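Local coordinates for protein chitinase (Thermococcus chitonophagus, PDB 5XSW) that probably hydrolyses internal glycosidic links of chitin, this chain being the C-terminal, sugar-binding portion of a longer protein, at residues A[302-305]-A[306-310]; A[314-317]-A[318-321]. All blocks are in the same frame, centred on the assembly; numbering follows the deposited sequence.

Both contacts are local, each running along a single helix, and the two helices follow one another in the chain: contact 1 lies on helix 288-311 and contact 2 on helix 313-321. Contact 1 is buried throughout its touching residues, and Arg304, Glu305 and Tyr308 find their polar partners elsewhere in the protein, outside 302-310. Contact 2 sits farther from the centre of the chain, with a buried aromatic flank (Tyr315, Phe318) and a more exposed, charged C-terminal end. They join where the Tyr308 and Tyr315 rings stack, and where Tyr308 OH lies 2.6 Å from Asn316 OD1, a probable hydrogen bond. Glu328 serves both, taking Arg304 from contact 1 and Tyr315 from contact 2.

Contact 1 of 2, residues A[302-305]-A[306-310]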
# COMPACT_ATOMS: atom_id res chain seq x y z
N MET A 302 11.16 2.17 -6.79
CA MET A 302 10.53 3.10 -5.88
C MET A 302 11.42 3.31 -4.66
O MET A 302 11.56 4.43 -4.20
CB MET A 302 9.17 2.58 -5.44
CG MET A 302 8.51 3.39 -4.33
SD MET A 302 9.03 2.90 -2.68
CE MET A 302 8.07 1.41 -2.45
N GLU A 303 12.02 2.25 -4.14
CA GLU A 303 12.87 2.41 -2.98
C GLU A 303 14.05 3.32 -3.30
O GLU A 303 14.35 4.23 -2.55
CB GLU A 303 13.42 1.05 -2.54
CG GLU A 303 12.39 -0.01 -2.22
CD GLU A 303 13.02 -1.35 -1.95
OE1 GLU A 303 14.10 -1.37 -1.34
OE2 GLU A 303 12.47 -2.37 -2.37
N ARG A 304 14.68 3.08 -4.44
CA ARG A 304 15.84 3.84 -4.86
C ARG A 304 15.49 5.30 -5.10
O ARG A 304 16.20 6.18 -4.65
CB ARG A 304 16.44 3.24 -6.13
CG ARG A 304 17.81 3.78 -6.50
CD ARG A 304 18.55 2.80 -7.38
NE ARG A 304 19.83 3.29 -7.87
CZ ARG A 304 19.99 3.94 -9.02
NH1 ARG A 304 18.95 4.20 -9.79
NH2 ARG A 304 21.19 4.33 -9.38
N GLU A 305 14.37 5.53 -5.76
CA GLU A 305 13.85 6.87 -6.01
C GLU A 305 13.53 7.59 -4.71
O GLU A 305 13.77 8.82 -4.58
CB GLU A 305 12.60 6.88 -6.91
CG GLU A 305 12.86 6.46 -8.44
CD GLU A 305 13.23 7.66 -9.37
OE1 GLU A 305 13.27 8.80 -8.86
OE2 GLU A 305 13.39 7.45 -10.62
N LEU A 306 12.99 6.87 -3.74
CA LEU A 306 12.63 7.49 -2.46
C LEU A 306 13.93 7.94 -1.71
O LEU A 306 13.98 9.04 -1.11
CB LEU A 306 11.85 6.51 -1.56
CG LEU A 306 11.51 7.00 -0.17
CD1 LEU A 306 10.55 8.18 -0.19
CD2 LEU A 306 10.89 5.80 0.61
N LEU A 307 14.92 7.06 -1.69
CA LEU A 307 16.19 7.39 -1.05
C LEU A 307 16.77 8.65 -1.70
O LEU A 307 17.14 9.62 -1.02
CB LEU A 307 17.14 6.22 -1.13
CG LEU A 307 16.80 5.11 -0.10
CD1 LEU A 307 17.46 3.78 -0.36
CD2 LEU A 307 17.04 5.52 1.38
N TYR A 308 16.87 8.63 -3.01
CA TYR A 308 17.40 9.79 -3.73
C TYR A 308 16.62 11.04 -3.45
O TYR A 308 17.23 12.12 -3.30
CB TYR A 308 17.39 9.55 -5.24
CG TYR A 308 18.67 8.93 -5.83
CD1 TYR A 308 19.79 9.75 -6.12
CD2 TYR A 308 18.72 7.60 -6.19
CE1 TYR A 308 20.95 9.21 -6.72
CE2 TYR A 308 19.86 7.03 -6.82
CZ TYR A 308 20.98 7.89 -7.08
OH TYR A 308 22.10 7.38 -7.69
N ALA A 309 15.29 10.96 -3.42
CA ALA A 309 14.46 12.16 -3.18
C ALA A 309 14.71 12.75 -1.81
O ALA A 309 14.51 13.95 -1.59
CB ALA A 309 12.96 11.87 -3.31
N ALA A 310 15.08 11.89 -0.87
CA ALA A 310 15.27 12.33 0.50
C ALA A 310 16.67 12.84 0.75
O ALA A 310 16.86 13.72 1.57
CB ALA A 310 15.00 11.18 1.49
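Arg304 and Tyr308, one helical turn apart, run side by side in the same direction and make the main side-chain contact here. The guanidinium stands nearly upright to the phenol, their planes 80° apart, so that Tyr308 CE2 sits over the centre of one guanidinium face, 3.8 Å from Arg304 CZ. Nearer the backbone, Arg304 CG comes in the plane of the ring at its edge, 3.9 Å from Tyr308 CD2. The arginine gets this far because CG is anti to its own nitrogen (chi1 -168°) and the chain stays extended to NE. Its polar end is then gripped elsewhere: NE by a salt bridge to Glu328, NH2 by Ile111 O and Tyr154 OH.

The tight part is this strip and the backbone under it, where Tyr308 N donates to Arg304 O at 3.0 Å. Tyr308 CD2 also leans on Arg304 O, at 3.3 Å. Around the rest of the turn the side chains meet more loosely. The Met302 side chain stays clear of 306-310, and Glu303 packs instead on Ile332 and Val340 of helices 327-338 and 340-346. Glu305 bends off at chi2 (-89°) to a salt bridge with Arg106 and a hydrogen bond to Tyr112. Leu306 and Leu307 turn to other helices, Leu306 against Trp477 and Leu307 against Ile331. Only at Ala310, partly exposed, does the segment near solvent. Four successive i to i+4 bonds, from Leu306 N to Ala309 N, mark this as regular alpha-helix, part of helix 288-311, buried along this turn within the helical portion of the chitinase.

Contact 2 of 2, residues A[314-317]-A[318-321]; sequences KYNE and FLRL
From Lys314 through Leu321 the backbone is regular alpha-helix, with four i to i+4 bonds in a row, beginning with Phe318 N to Lys314 O at 2.9 Å and ending with Leu321 N to Glu317 O. This is the short helix 313-321, which follows helix 288-311 and packs against it.

Facing helix 288-311, Leu319 meets the buried Tyr315 at the ring's rim: CD1 lies near the ring plane, 3.9 Å from Tyr315 CE1. The leucine reaches back along the helix because CG is anti to its carbonyl carbon (chi1 -65°). The same methyl also touches the Asn316 amide, 3.6 Å from OD1, and so fills the angle between the two preceding side chains. Both have their polar ends held outside the helix, Tyr315 OH by Glu328 and Asn316 by Tyr308 OH and Ser109 O. Replacing Leu319 by an alanine would probably leave the edge of Tyr315 and the Asn316 amide without this shared apolar neighbour, opening a gap beside Tyr154 and Tyr308 as well. Phe318 is turned elsewhere, to Phe349 and Ile331.

The other end of the contact is charged and more exposed. Arg320 bends at chi3 (68°), which folds its guanidinium back over the preceding turn. It does not grasp the Glu317 carboxylate: although the two planes are only 8° apart, Glu317 OE1 and Arg320 NH1 are separated by 5.2 Å, so any attraction between the opposite charges is likely to be weak and long-range. Glu317 offers its aliphatic stem to both neighbours, CB near Arg320 NH1 and CG 3.7 Å from Leu321 CD1. One face of the guanidinium lies against backbone, and Arg320 NH1 reaches to 3.5 Å from Glu317 CA.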
# COMPACT_ATOMS: atom_id res chain seq x y z
N LYS A 314 23.94 13.21 -1.46
CA LYS A 314 24.56 12.25 -0.55
C LYS A 314 24.44 10.79 -1.00
O LYS A 314 25.26 9.94 -0.62
CB LYS A 314 23.93 12.43 0.84
CG LYS A 314 24.77 12.00 2.01
CD LYS A 314 24.34 12.63 3.37
CE LYS A 314 25.35 12.18 4.52
NZ LYS A 314 25.13 12.67 5.95
N TYR A 315 23.42 10.48 -1.82
CA TYR A 315 23.27 9.07 -2.26
C TYR A 315 24.45 8.65 -3.13
O TYR A 315 25.08 7.63 -2.92
CB TYR A 315 21.95 8.88 -3.04
CG TYR A 315 21.56 7.42 -3.27
CD1 TYR A 315 22.13 6.69 -4.28
CD2 TYR A 315 20.62 6.76 -2.41
CE1 TYR A 315 21.76 5.33 -4.52
CE2 TYR A 315 20.25 5.43 -2.63
CZ TYR A 315 20.81 4.72 -3.68
OH TYR A 315 20.45 3.41 -3.88
N ASN A 316 24.76 9.43 -4.16
CA ASN A 316 25.94 9.11 -5.00
C ASN A 316 27.28 9.18 -4.21
O ASN A 316 28.21 8.43 -4.45
CB ASN A 316 25.99 10.04 -6.22
CG ASN A 316 24.83 9.76 -7.19
OD1 ASN A 316 24.32 8.65 -7.19
ND2 ASN A 316 24.42 10.74 -7.97
N GLU A 317 27.32 10.06 -3.21
CA GLU A 317 28.50 10.15 -2.35
C GLU A 317 28.66 8.85 -1.58
O GLU A 317 29.74 8.28 -1.52
CB GLU A 317 28.37 11.37 -1.43
CG GLU A 317 29.54 11.54 -0.50
CD GLU A 317 29.30 12.62 0.56
OE1 GLU A 317 28.18 13.18 0.60
OE2 GLU A 317 30.24 12.91 1.36
N PHE A 318 27.55 8.30 -1.07
CA PHE A 318 27.60 6.99 -0.42
C PHE A 318 28.06 5.88 -1.38
O PHE A 318 28.83 5.01 -0.98
CB PHE A 318 26.20 6.64 0.17
CG PHE A 318 26.15 5.30 0.82
CD1 PHE A 318 26.62 5.12 2.11
CD2 PHE A 318 25.68 4.21 0.13
CE1 PHE A 318 26.60 3.91 2.69
CE2 PHE A 318 25.64 2.94 0.72
CZ PHE A 318 26.10 2.80 1.99
N LEU A 319 27.56 5.88 -2.62
CA LEU A 319 27.97 4.85 -3.59
C LEU A 319 29.51 4.93 -3.85
O LEU A 319 30.21 3.93 -3.99
CB LEU A 319 27.23 5.02 -4.92
CG LEU A 319 25.68 4.85 -5.05
CD1 LEU A 319 25.17 5.22 -6.46
CD2 LEU A 319 25.28 3.42 -4.72
N ARG A 320 30.01 6.15 -3.93
CA ARG A 320 31.46 6.40 -4.17
C ARG A 320 32.28 5.90 -2.96
O ARG A 320 33.27 5.21 -3.12
CB ARG A 320 31.62 7.90 -4.47
CG ARG A 320 32.98 8.51 -4.71
CD ARG A 320 32.81 9.91 -5.40
NE ARG A 320 32.21 10.95 -4.55
CZ ARG A 320 31.02 11.55 -4.76
NH1 ARG A 320 30.61 12.48 -3.90
NH2 ARG A 320 30.22 11.24 -5.79
N LEU A 321 31.82 6.14 -1.74
CA LEU A 321 32.67 5.92 -0.55
C LEU A 321 32.54 4.62 0.18
O LEU A 321 33.48 4.24 0.89
CB LEU A 321 32.43 7.03 0.49
CG LEU A 321 32.67 8.49 0.07
CD1 LEU A 321 32.18 9.47 1.12
CD2 LEU A 321 34.14 8.70 -0.17